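Local coordinates for protein beta-xylanase (Roseburia intestinalis L1-82, PDB 6SGF) that binds xylan through this low-affinity carbohydrate-binding module, CBM86, of a larger enzyme that probably cleaves internal beta-1,4-xylosidic linkages in xylan, at residues F34-L45 against D105-P116; G4-L14 against L123-A132. All coordinates share one frame; numbering follows the deposited sequence.

Interaction 1: residues F34-L45 against D105-P116; sequences FAKQYNQVKWTL and DAVGIMITEDKP. With XYP (beta-D-xylopyranose), chain H; XYP (beta-D-xylopyranose), chain C; XYP (beta-D-xylopyranose), chain D.
The xylan-binding site of this module lies where Tyr38 and Gln40 meet Met110 and Thr112, at one end of the antiparallel ladder between strands 40-45 and 105-110. The Tyr38 ring is sandwiched: C5 of the chain H xylose lies over the centre of one face, 4.0 Å above its plane, and Gln37 CG covers the other. Thr112 CG2 meets the ring edge, and Met110 runs alongside in an oblique Met-aromatic contact, with SD 4.0 Å from Tyr38 CD1. A bend at chi3 (74°) turns Met110 CE to within 3.2 Å of xylose O3 in chain H. Gln40 gives that sugar a nearly straight bond, NE2 to O2 at 3.0 Å (169°), while its OE1 is taken by Lys71 NZ, which fixes which way round the amide sits. Behind the site, the extended Gln37 side chain sends NE2 to Thr112 O, 2.9 Å away and close to the amide plane. Asn39 OD1 accepts from both Ala35 N and Lys36 N, bracing the type II turn 36-39. On the buried side, Ile111 CG2 sits over the centre of the Phe34 ring in a CH-pi contact, 3.5 Å from the centroid, and Trp43 CZ3 packs on Ile109 CG1 at 3.8 Å. An aromatic platform under a pyranose, with polar side chains beside it, is a common way for beta-sandwich carbohydrate-binding modules to hold sugar; here the ring comes from a turn.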
loop_
_atom_site.group_PDB
_atom_site.type_symbol
_atom_site.label_atom_id
_atom_site.label_comp_id
_atom_site.label_asym_id
_atom_site.label_seq_id
_atom_site.Cartn_x
_atom_site.Cartn_y
_atom_site.Cartn_z
ATOM N N PHE B 34 -6.789 -7.759 19.239
ATOM C CA PHE B 34 -6.940 -9.167 19.583
ATOM C C PHE B 34 -7.186 -9.301 21.080
ATOM O O PHE B 34 -6.418 -8.777 21.893
ATOM C CB PHE B 34 -5.709 -9.979 19.235
ATOM C CG PHE B 34 -5.221 -9.807 17.840
ATOM C CD1 PHE B 34 -4.249 -8.854 17.565
ATOM C CD2 PHE B 34 -5.666 -10.629 16.837
ATOM C CE1 PHE B 34 -3.767 -8.693 16.279
ATOM C CE2 PHE B 34 -5.173 -10.501 15.545
ATOM C CZ PHE B 34 -4.204 -9.531 15.280
ATOM N N ALA B 35 -8.238 -10.008 21.444
ATOM C CA ALA B 35 -8.589 -10.164 22.841
ATOM C C ALA B 35 -8.206 -11.518 23.418
ATOM O O ALA B 35 -7.977 -11.614 24.631
ATOM C CB ALA B 35 -10.101 -9.964 22.989
ATOM N N LYS B 36 -8.128 -12.542 22.590
ATOM C CA LYS B 36 -7.819 -13.878 23.109
ATOM C C LYS B 36 -6.789 -14.561 22.227
ATOM O O LYS B 36 -6.624 -14.189 21.090
ATOM C CB LYS B 36 -9.070 -14.745 23.157
ATOM C CG LYS B 36 -9.062 -15.815 24.229
ATOM C CD LYS B 36 -8.987 -17.256 23.756
ATOM C CE LYS B 36 -8.953 -18.251 24.909
ATOM N NZ LYS B 36 -7.699 -18.216 25.684
ATOM N N GLN B 37 -6.152 -15.585 22.777
ATOM C CA GLN B 37 -5.173 -16.411 22.068
ATOM C C GLN B 37 -5.841 -16.968 20.810
ATOM O O GLN B 37 -6.945 -17.425 20.865
ATOM C CB GLN B 37 -4.676 -17.569 22.936
ATOM C CG GLN B 37 -3.437 -18.231 22.387
ATOM C CD GLN B 37 -2.897 -19.339 23.251
ATOM O OE1 GLN B 37 -3.641 -20.033 23.919
ATOM N NE2 GLN B 37 -1.598 -19.493 23.241
ATOM N N TYR B 38 -5.103 -16.906 19.722
ATOM C CA TYR B 38 -5.452 -17.455 18.410
ATOM C C TYR B 38 -6.547 -16.652 17.713
ATOM O O TYR B 38 -6.967 -17.044 16.608
ATOM C CB TYR B 38 -5.870 -18.946 18.443
ATOM C CG TYR B 38 -4.757 -19.829 18.982
ATOM C CD1 TYR B 38 -3.458 -19.679 18.535
ATOM C CD2 TYR B 38 -5.001 -20.798 19.954
ATOM C CE1 TYR B 38 -2.421 -20.452 19.046
ATOM C CE2 TYR B 38 -3.954 -21.590 20.467
ATOM C CZ TYR B 38 -2.676 -21.408 19.997
ATOM O OH TYR B 38 -1.624 -22.167 20.463
ATOM N N ASN B 39 -6.995 -15.530 18.292
ATOM C CA ASN B 39 -7.814 -14.573 17.559
ATOM C C ASN B 39 -7.090 -14.210 16.258
ATOM O O ASN B 39 -5.863 -14.070 16.219
ATOM C CB ASN B 39 -8.036 -13.273 18.355
ATOM C CG ASN B 39 -9.265 -13.292 19.294
ATOM O OD1 ASN B 39 -9.539 -12.287 19.949
ATOM N ND2 ASN B 39 -9.977 -14.399 19.365
ATOM N N GLN B 40 -7.856 -14.018 15.201
ATOM C CA GLN B 40 -7.265 -13.857 13.882
ATOM C C GLN B 40 -8.277 -13.255 12.906
ATOM O O GLN B 40 -9.493 -13.190 13.168
ATOM C CB GLN B 40 -6.756 -15.189 13.346
ATOM C CG GLN B 40 -7.889 -16.133 13.059
ATOM C CD GLN B 40 -7.401 -17.513 12.677
ATOM O OE1 GLN B 40 -6.695 -17.693 11.680
ATOM N NE2 GLN B 40 -7.770 -18.490 13.471
ATOM N N VAL B 41 -7.743 -12.827 11.755
ATOM C CA VAL B 41 -8.538 -12.320 10.642
ATOM C C VAL B 41 -8.084 -13.044 9.393
ATOM O O VAL B 41 -6.901 -13.378 9.252
ATOM C CB VAL B 41 -8.389 -10.797 10.455
ATOM C CG1 VAL B 41 -9.272 -10.295 9.307
ATOM C CG2 VAL B 41 -8.733 -10.085 11.715
ATOM N N LYS B 42 -9.025 -13.323 8.508
ATOM C CA LYS B 42 -8.751 -13.928 7.217
ATOM C C LYS B 42 -9.310 -13.004 6.145
ATOM O O LYS B 42 -10.465 -12.601 6.237
ATOM C CB LYS B 42 -9.387 -15.312 7.106
ATOM C CG LYS B 42 -9.288 -15.893 5.707
ATOM C CD LYS B 42 -9.998 -17.265 5.628
ATOM C CE LYS B 42 -9.905 -17.858 4.258
ATOM N NZ LYS B 42 -10.583 -19.196 4.157
ATOM N N TRP B 43 -8.483 -12.640 5.157
ATOM C CA TRP B 43 -8.911 -11.787 4.059
ATOM C C TRP B 43 -8.870 -12.535 2.727
ATOM O O TRP B 43 -7.884 -13.212 2.419
ATOM C CB TRP B 43 -8.023 -10.558 3.910
ATOM C CG TRP B 43 -7.990 -9.554 4.986
ATOM C CD1 TRP B 43 -8.739 -8.416 5.076
ATOM C CD2 TRP B 43 -7.099 -9.545 6.095
ATOM N NE1 TRP B 43 -8.382 -7.706 6.213
ATOM C CE2 TRP B 43 -7.371 -8.377 6.843
ATOM C CE3 TRP B 43 -6.104 -10.425 6.545
ATOM C CZ2 TRP B 43 -6.673 -8.059 7.989
ATOM C CZ3 TRP B 43 -5.421 -10.113 7.692
ATOM C CH2 TRP B 43 -5.698 -8.935 8.401
ATOM N N THR B 44 -9.890 -12.319 1.897
ATOM C CA THR B 44 -9.926 -12.852 0.550
ATOM C C THR B 44 -9.173 -11.939 -0.409
ATOM O O THR B 44 -9.230 -10.708 -0.301
ATOM C CB THR B 44 -11.378 -13.003 0.067
ATOM O OG1 THR B 44 -12.148 -13.733 1.039
ATOM C CG2 THR B 44 -11.398 -13.758 -1.285
ATOM N N LEU B 45 -8.466 -12.552 -1.348
ATOM C CA LEU B 45 -7.766 -11.785 -2.368
ATOM C C LEU B 45 -8.742 -11.397 -3.478
ATOM O O LEU B 45 -9.696 -12.125 -3.748
ATOM C CB LEU B 45 -6.619 -12.599 -2.937
ATOM C CG LEU B 45 -5.497 -13.023 -1.976
ATOM C CD1 LEU B 45 -4.447 -13.720 -2.844
ATOM C CD2 LEU B 45 -4.962 -11.815 -1.213
ATOM N N ASP B 105 -6.034 -18.258 -2.144
ATOM C CA ASP B 105 -7.314 -17.570 -2.138
ATOM C C ASP B 105 -7.428 -16.547 -1.016
ATOM O O ASP B 105 -8.315 -15.683 -1.070
ATOM C CB ASP B 105 -8.473 -18.576 -2.000
ATOM C CG ASP B 105 -8.390 -19.422 -0.716
ATOM O OD1 ASP B 105 -7.282 -19.837 -0.321
ATOM O OD2 ASP B 105 -9.442 -19.702 -0.107
ATOM N N ALA B 106 -6.548 -16.595 -0.022
ATOM C CA ALA B 106 -6.691 -15.734 1.146
ATOM C C ALA B 106 -5.369 -15.658 1.901
ATOM O O ALA B 106 -4.471 -16.477 1.700
ATOM C CB ALA B 106 -7.792 -16.237 2.086
ATOM N N VAL B 107 -5.283 -14.659 2.792
ATOM C CA VAL B 107 -4.188 -14.505 3.748
ATOM C C VAL B 107 -4.781 -14.184 5.115
ATOM O O VAL B 107 -5.962 -13.858 5.247
ATOM C CB VAL B 107 -3.194 -13.408 3.318
ATOM C CG1 VAL B 107 -2.558 -13.788 1.966
ATOM C CG2 VAL B 107 -3.865 -12.057 3.273
ATOM N N GLY B 108 -3.958 -14.320 6.156
ATOM C CA GLY B 108 -4.437 -14.075 7.498
ATOM C C GLY B 108 -3.343 -13.605 8.442
ATOM O O GLY B 108 -2.143 -13.784 8.187
ATOM N N ILE B 109 -3.791 -12.994 9.538
ATOM C CA ILE B 109 -2.950 -12.581 10.651
ATOM C C ILE B 109 -3.603 -13.103 11.919
ATOM O O ILE B 109 -4.827 -12.996 12.065
ATOM C CB ILE B 109 -2.777 -11.055 10.738
ATOM C CG1 ILE B 109 -2.057 -10.534 9.493
ATOM C CG2 ILE B 109 -2.052 -10.712 12.070
ATOM C CD1 ILE B 109 -1.914 -8.969 9.491
ATOM N N MET B 110 -2.798 -13.687 12.807
ATOM C CA MET B 110 -3.250 -14.301 14.051
ATOM C C MET B 110 -2.256 -13.976 15.169
ATOM O O MET B 110 -1.086 -13.713 14.905
ATOM C CB MET B 110 -3.363 -15.827 13.861
ATOM C CG MET B 110 -3.717 -16.599 15.091
ATOM S SD MET B 110 -3.774 -18.391 14.742
ATOM C CE MET B 110 -2.055 -18.842 14.587
ATOM N N ILE B 111 -2.705 -14.015 16.425
ATOM C CA ILE B 111 -1.782 -13.924 17.563
ATOM C C ILE B 111 -1.732 -15.262 18.291
ATOM O O ILE B 111 -2.732 -15.981 18.374
ATOM C CB ILE B 111 -2.146 -12.796 18.555
ATOM C CG1 ILE B 111 -3.552 -12.962 19.110
ATOM C CG2 ILE B 111 -1.947 -11.437 17.880
ATOM C CD1 ILE B 111 -3.625 -12.586 20.597
ATOM N N THR B 112 -0.557 -15.579 18.843
ATOM C CA THR B 112 -0.394 -16.775 19.665
ATOM C C THR B 112 -0.242 -16.453 21.140
ATOM O O THR B 112 -0.136 -17.379 21.959
ATOM C CB THR B 112 0.823 -17.601 19.226
ATOM O OG1 THR B 112 1.986 -16.776 19.223
ATOM C CG2 THR B 112 0.626 -18.170 17.831
ATOM N N GLU B 113 -0.223 -15.179 21.514
ATOM C CA GLU B 113 -0.100 -14.818 22.926
ATOM C C GLU B 113 -1.289 -15.326 23.748
ATOM O O GLU B 113 -2.453 -15.058 23.423
ATOM C CB GLU B 113 0.001 -13.300 23.036
ATOM C CG GLU B 113 0.727 -12.740 24.233
ATOM C CD GLU B 113 2.220 -12.996 24.175
ATOM O OE1 GLU B 113 2.957 -12.265 23.444
ATOM O OE2 GLU B 113 2.644 -13.935 24.873
ATOM N N ASP B 114 -0.986 -16.010 24.863
ATOM C CA ASP B 114 -2.021 -16.650 25.679
ATOM C C ASP B 114 -2.875 -15.646 26.461
ATOM O O ASP B 114 -4.037 -15.940 26.743
ATOM C CB ASP B 114 -1.403 -17.720 26.584
ATOM C CG ASP B 114 -0.437 -17.160 27.560
ATOM O OD1 ASP B 114 -0.156 -15.951 27.465
ATOM O OD2 ASP B 114 0.025 -17.924 28.430
ATOM N N LYS B 115 -2.326 -14.499 26.882
ATOM C CA LYS B 115 -3.091 -13.488 27.626
ATOM C C LYS B 115 -2.839 -12.105 27.035
ATOM O O LYS B 115 -2.102 -11.282 27.605
ATOM C CB LYS B 115 -2.759 -13.498 29.120
ATOM C CG LYS B 115 -2.983 -14.850 29.774
ATOM C CD LYS B 115 -4.228 -14.852 30.652
ATOM C CE LYS B 115 -4.879 -16.231 30.715
ATOM N NZ LYS B 115 -6.084 -16.317 29.827
ATOM N N PRO B 116 -3.471 -11.801 25.904
ATOM C CA PRO B 116 -3.211 -10.523 25.234
ATOM C C PRO B 116 -3.615 -9.336 26.095
ATOM O O PRO B 116 -4.637 -9.357 26.774
ATOM C CB PRO B 116 -4.069 -10.595 23.957
ATOM C CG PRO B 116 -4.610 -11.945 23.875
ATOM C CD PRO B 116 -4.487 -12.611 25.209
HETATM C C1 XYP H . -6.844 -22.074 15.408
HETATM C C2 XYP H . -5.916 -21.411 14.389
HETATM C C3 XYP H . -4.645 -22.182 14.294
HETATM C C4 XYP H . -4.049 -22.484 15.650
HETATM C C5 XYP H . -5.040 -23.144 16.619
HETATM O O2 XYP H . -6.624 -21.283 13.153
HETATM O O3 XYP H . -3.703 -21.386 13.519
HETATM O O4 XYP H . -2.931 -23.355 15.417
HETATM O O5 XYP H . -6.176 -22.228 16.734
HETATM O O1 XYP C . -12.952 -22.251 17.068
HETATM C C1 XYP C . -11.803 -21.572 16.767
HETATM C C2 XYP C . -10.801 -21.732 17.916
HETATM C C3 XYP C . -9.434 -21.225 17.619
HETATM C C4 XYP C . -9.086 -21.766 16.266
HETATM C C5 XYP C . -10.058 -21.418 15.136
HETATM O O2 XYP C . -11.350 -21.008 19.026
HETATM O O3 XYP C . -8.454 -21.729 18.584
HETATM O O4 XYP C . -7.826 -21.236 15.924
HETATM O O5 XYP C . -11.344 -22.076 15.433
HETATM C C1 XYP D . -1.856 -23.423 16.280
HETATM C C2 XYP D . -0.974 -24.630 15.955
HETATM C C3 XYP D . 0.254 -24.683 16.797
HETATM C C4 XYP D . 0.971 -23.385 16.689
HETATM C C5 XYP D . 0.076 -22.164 16.934
HETATM O O2 XYP D . -1.701 -25.842 16.167
HETATM O O3 XYP D . 1.133 -25.697 16.266
HETATM O O4 XYP D . 1.985 -23.265 17.685
HETATM O O5 XYP D . -1.058 -22.169 16.027
HETATM O O HOH W 1 -6.485 -15.988 25.876
HETATM O O HOH W 2 -9.201 -20.848 2.177
#

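Interaction 2: residues G4-L14 against L123-A132. With CD (cadmium ion), chain S.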
loop_
_atom_site.group_PDB
_atom_site.type_symbol
_atom_site.label_atom_id
_atom_site.label_comp_id
_atom_site.label_asym_id
_atom_site.label_seq_id
_atom_site.Cartn_x
_atom_site.Cartn_y
_atom_site.Cartn_z
ATOM N N GLY B 4 9.340 -12.298 -10.701
ATOM C CA GLY B 4 9.733 -10.904 -10.645
ATOM C C GLY B 4 8.532 -9.978 -10.658
ATOM O O GLY B 4 8.604 -8.884 -10.125
ATOM N N VAL B 5 7.422 -10.437 -11.243
ATOM C CA VAL B 5 6.211 -9.626 -11.284
ATOM C C VAL B 5 5.647 -9.552 -9.874
ATOM O O VAL B 5 5.674 -10.544 -9.134
ATOM C CB VAL B 5 5.194 -10.244 -12.256
ATOM C CG1 VAL B 5 3.800 -9.692 -12.022
ATOM C CG2 VAL B 5 5.633 -10.006 -13.698
ATOM N N LYS B 6 5.146 -8.387 -9.492
ATOM C CA LYS B 6 4.582 -8.210 -8.147
ATOM C C LYS B 6 3.127 -7.819 -8.219
ATOM O O LYS B 6 2.798 -6.909 -8.925
ATOM C CB LYS B 6 5.266 -7.095 -7.386
ATOM C CG LYS B 6 6.678 -7.385 -6.968
ATOM C CD LYS B 6 7.187 -6.284 -6.158
ATOM C CE LYS B 6 8.460 -6.622 -5.453
ATOM N NZ LYS B 6 9.562 -6.761 -6.416
ATOM N N LYS B 7 2.297 -8.586 -7.567
ATOM C CA LYS B 7 0.905 -8.237 -7.377
ATOM C C LYS B 7 0.748 -7.681 -5.960
ATOM O O LYS B 7 0.991 -8.394 -4.981
ATOM C CB LYS B 7 0.027 -9.465 -7.597
ATOM C CG LYS B 7 -0.148 -9.930 -9.063
ATOM C CD LYS B 7 -0.388 -8.777 -10.061
ATOM C CE LYS B 7 -1.324 -7.645 -9.537
ATOM N NZ LYS B 7 -2.782 -7.789 -9.801
ATOM N N VAL B 8 0.404 -6.404 -5.842
ATOM C CA VAL B 8 0.362 -5.726 -4.546
ATOM C C VAL B 8 -1.075 -5.368 -4.242
ATOM O O VAL B 8 -1.737 -4.735 -5.063
ATOM C CB VAL B 8 1.226 -4.451 -4.534
ATOM C CG1 VAL B 8 1.068 -3.726 -3.206
ATOM C CG2 VAL B 8 2.682 -4.733 -4.800
ATOM N N PHE B 9 -1.550 -5.722 -3.062
ATOM C CA PHE B 9 -2.877 -5.318 -2.619
ATOM C C PHE B 9 -2.759 -4.491 -1.353
ATOM O O PHE B 9 -2.349 -5.012 -0.303
ATOM C CB PHE B 9 -3.762 -6.541 -2.385
ATOM C CG PHE B 9 -3.793 -7.483 -3.534
ATOM C CD1 PHE B 9 -4.329 -7.095 -4.746
ATOM C CD2 PHE B 9 -3.257 -8.749 -3.415
ATOM C CE1 PHE B 9 -4.349 -7.970 -5.831
ATOM C CE2 PHE B 9 -3.270 -9.635 -4.492
ATOM C CZ PHE B 9 -3.825 -9.238 -5.705
ATOM N N THR B 10 -3.183 -3.231 -1.427
ATOM C CA THR B 10 -3.280 -2.427 -0.223
ATOM C C THR B 10 -4.516 -2.865 0.580
ATOM O O THR B 10 -5.366 -3.615 0.093
ATOM C CB THR B 10 -3.334 -0.937 -0.551
ATOM O OG1 THR B 10 -4.435 -0.636 -1.407
ATOM C CG2 THR B 10 -2.035 -0.478 -1.257
ATOM N N ALA B 11 -4.572 -2.423 1.849
ATOM C CA ALA B 11 -5.611 -2.864 2.775
ATOM C C ALA B 11 -7.015 -2.659 2.213
ATOM O O ALA B 11 -7.872 -3.541 2.334
ATOM C CB ALA B 11 -5.473 -2.151 4.119
ATOM N N ASP B 12 -7.270 -1.516 1.573
ATOM C CA ASP B 12 -8.631 -1.290 1.100
ATOM C C ASP B 12 -9.045 -2.230 -0.023
ATOM O O ASP B 12 -10.236 -2.278 -0.351
ATOM C CB ASP B 12 -8.830 0.168 0.659
ATOM C CG ASP B 12 -8.182 0.504 -0.663
ATOM O OD1 ASP B 12 -7.105 -0.038 -0.985
ATOM O OD2 ASP B 12 -8.729 1.388 -1.360
ATOM N N GLN B 13 -8.126 -3.019 -0.577
ATOM C CA GLN B 13 -8.494 -3.999 -1.592
ATOM C C GLN B 13 -8.772 -5.389 -1.025
ATOM O O GLN B 13 -9.231 -6.255 -1.769
ATOM C CB GLN B 13 -7.388 -4.098 -2.647
ATOM C CG GLN B 13 -6.990 -2.797 -3.283
ATOM C CD GLN B 13 -5.874 -2.980 -4.302
ATOM O OE1 GLN B 13 -4.695 -2.917 -3.975
ATOM N NE2 GLN B 13 -6.253 -3.216 -5.548
ATOM N N LEU B 14 -8.555 -5.601 0.270
ATOM C CA LEU B 14 -8.669 -6.903 0.901
ATOM C C LEU B 14 -9.970 -6.905 1.697
ATOM O O LEU B 14 -10.130 -6.120 2.631
ATOM C CB LEU B 14 -7.450 -7.165 1.789
ATOM C CG LEU B 14 -6.115 -7.266 1.047
ATOM C CD1 LEU B 14 -4.978 -7.336 2.039
ATOM C CD2 LEU B 14 -6.144 -8.505 0.149
ATOM N N LEU B 123 -2.556 -3.692 9.317
ATOM C CA LEU B 123 -2.099 -4.256 8.056
ATOM C C LEU B 123 -2.133 -3.164 7.002
ATOM O O LEU B 123 -3.186 -2.566 6.772
ATOM C CB LEU B 123 -2.956 -5.449 7.620
ATOM C CG LEU B 123 -2.614 -6.002 6.233
ATOM C CD1 LEU B 123 -1.274 -6.687 6.176
ATOM C CD2 LEU B 123 -3.679 -6.936 5.717
ATOM N N VAL B 124 -0.996 -2.951 6.337
ATOM C CA VAL B 124 -0.825 -1.946 5.290
ATOM C C VAL B 124 -1.031 -2.535 3.911
ATOM O O VAL B 124 -1.755 -1.977 3.081
ATOM C CB VAL B 124 0.587 -1.317 5.409
ATOM C CG1 VAL B 124 0.863 -0.342 4.259
ATOM C CG2 VAL B 124 0.773 -0.701 6.796
ATOM N N SER B 125 -0.378 -3.654 3.621
ATOM C CA SER B 125 -0.446 -4.209 2.286
ATOM C C SER B 125 0.061 -5.636 2.324
ATOM O O SER B 125 0.771 -6.026 3.253
ATOM C CB SER B 125 0.389 -3.396 1.309
ATOM O OG SER B 125 1.770 -3.504 1.591
ATOM N N VAL B 126 -0.287 -6.383 1.283
ATOM C CA VAL B 126 0.251 -7.717 1.036
ATOM C C VAL B 126 0.706 -7.783 -0.414
ATOM O O VAL B 126 -0.032 -7.385 -1.320
ATOM C CB VAL B 126 -0.783 -8.817 1.329
ATOM C CG1 VAL B 126 -0.130 -10.202 1.114
ATOM C CG2 VAL B 126 -1.328 -8.667 2.759
ATOM N N THR B 127 1.937 -8.240 -0.618
ATOM C CA THR B 127 2.575 -8.283 -1.929
ATOM C C THR B 127 2.918 -9.717 -2.305
ATOM O O THR B 127 3.522 -10.431 -1.510
ATOM C CB THR B 127 3.868 -7.464 -1.940
ATOM O OG1 THR B 127 3.575 -6.061 -1.757
ATOM C CG2 THR B 127 4.577 -7.708 -3.277
ATOM N N PHE B 128 2.535 -10.127 -3.512
ATOM C CA PHE B 128 2.883 -11.429 -4.073
ATOM C C PHE B 128 3.922 -11.231 -5.156
ATOM O O PHE B 128 3.643 -10.571 -6.163
ATOM C CB PHE B 128 1.647 -12.097 -4.642
ATOM C CG PHE B 128 0.620 -12.391 -3.594
ATOM C CD1 PHE B 128 -0.219 -11.397 -3.142
ATOM C CD2 PHE B 128 0.541 -13.644 -3.038
ATOM C CE1 PHE B 128 -1.144 -11.657 -2.158
ATOM C CE2 PHE B 128 -0.401 -13.920 -2.053
ATOM C CZ PHE B 128 -1.227 -12.912 -1.604
ATOM N N GLU B 129 5.126 -11.747 -4.932
ATOM C CA GLU B 129 6.160 -11.713 -5.952
ATOM C C GLU B 129 6.227 -13.063 -6.654
ATOM O O GLU B 129 6.439 -14.097 -6.006
ATOM C CB GLU B 129 7.530 -11.340 -5.411
ATOM C CG GLU B 129 8.492 -11.245 -6.603
ATOM C CD GLU B 129 9.687 -10.423 -6.318
ATOM O OE1 GLU B 129 9.736 -9.889 -5.191
ATOM O OE2 GLU B 129 10.578 -10.314 -7.206
ATOM N N LEU B 130 6.077 -13.057 -7.963
ATOM C CA LEU B 130 6.011 -14.305 -8.706
ATOM C C LEU B 130 7.425 -14.793 -9.009
ATOM O O LEU B 130 8.391 -14.031 -9.020
ATOM C CB LEU B 130 5.223 -14.126 -9.992
ATOM C CG LEU B 130 3.850 -13.457 -9.837
ATOM C CD1 LEU B 130 3.117 -13.490 -11.154
ATOM C CD2 LEU B 130 3.043 -14.138 -8.731
ATOM N N LYS B 131 7.543 -16.096 -9.219
ATOM C CA LYS B 131 8.838 -16.662 -9.579
ATOM C C LYS B 131 9.318 -16.117 -10.916
ATOM O O LYS B 131 8.523 -15.775 -11.793
ATOM C CB LYS B 131 8.730 -18.182 -9.662
ATOM C CG LYS B 131 8.456 -18.870 -8.332
ATOM C CD LYS B 131 8.206 -20.357 -8.507
ATOM C CE LYS B 131 7.687 -20.958 -7.199
ATOM N NZ LYS B 131 7.246 -22.372 -7.329
ATOM N N ALA B 132 10.643 -16.008 -11.048
ATOM C CA ALA B 132 11.230 -15.635 -12.325
ATOM C C ALA B 132 10.739 -16.626 -13.370
ATOM O O ALA B 132 10.630 -17.822 -13.100
ATOM C CB ALA B 132 12.758 -15.662 -12.238
HETATM CD CD CD S . 12.081 -9.234 -5.414
#
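The rings of Phe9 and Phe128 meet rim to rim, neither lying over the other's face: Phe128 CE1 comes in at the edge of the Phe9 ring, 3.7 Å from CE2, with the two planes 61° apart. The Phe128 ring has Lys7 O at its own edge. With CG anti to the carbonyl carbon (chi1 -51°), Phe9 lays its CD2-CE2 side against Phe128, and the two side chains cross at about a right angle on the face of the sheet that also carries Val126. Were Phe9 an alanine, the CE1 edge of Phe128 would probably lose its neighbour and a gap would open on this face. Lys7, on the same face, curls away to a salt bridge with Glu47. The backbones are joined as an antiparallel ladder, with Phe128 N to Lys7 O very straight at 2.7 Å (178°) and Phe9 N to Val126 O at 2.8 Å. Farther along, Leu14 CD1 touches both Leu123 CD2 and Val126 CG2.

On the other face, Thr127 OG1 lies 3.4 Å from Val8 CG2. Glu129 holds a cadmium ion in bidentate fashion, OE1 at 2.4 Å and OE2 at 2.6 Å; OE1 also receives a weak salt-bridge hydrogen bond from Lys6 NZ, 3.4 Å away.

Strand 123-130 is flanked on its other side by strand 54-62, where Val124 and Ser125 face Gln60 in a classic beta bulge. Phe128 packs against Leu45 and Val107 of the second sheet, whereas Val8 and Thr10 meet the second subunit, Val8 against its own counterpart.

Interaction 1 is nested within the chain loop that interaction 2 closes: residues 4-14 come first, then 34-45, 105-116 and finally 123-132. Their centres are about 19 Å apart, on opposite sides of the chain's centre, and each belongs to a different antiparallel sheet of this all-beta module. The sheets meet in the core, where Leu45 CD1 packs on Phe128 CZ at 3.5 Å and Trp43 CD1 lies 3.6 Å from Leu14 O. Strand 103-110 leads directly to strand 119-130, so the chain crosses from one sheet to the other after residues 105-116. Sugar binding and the pairing of the two chain ends thus occupy separate regions sharing one hydrophobic interior.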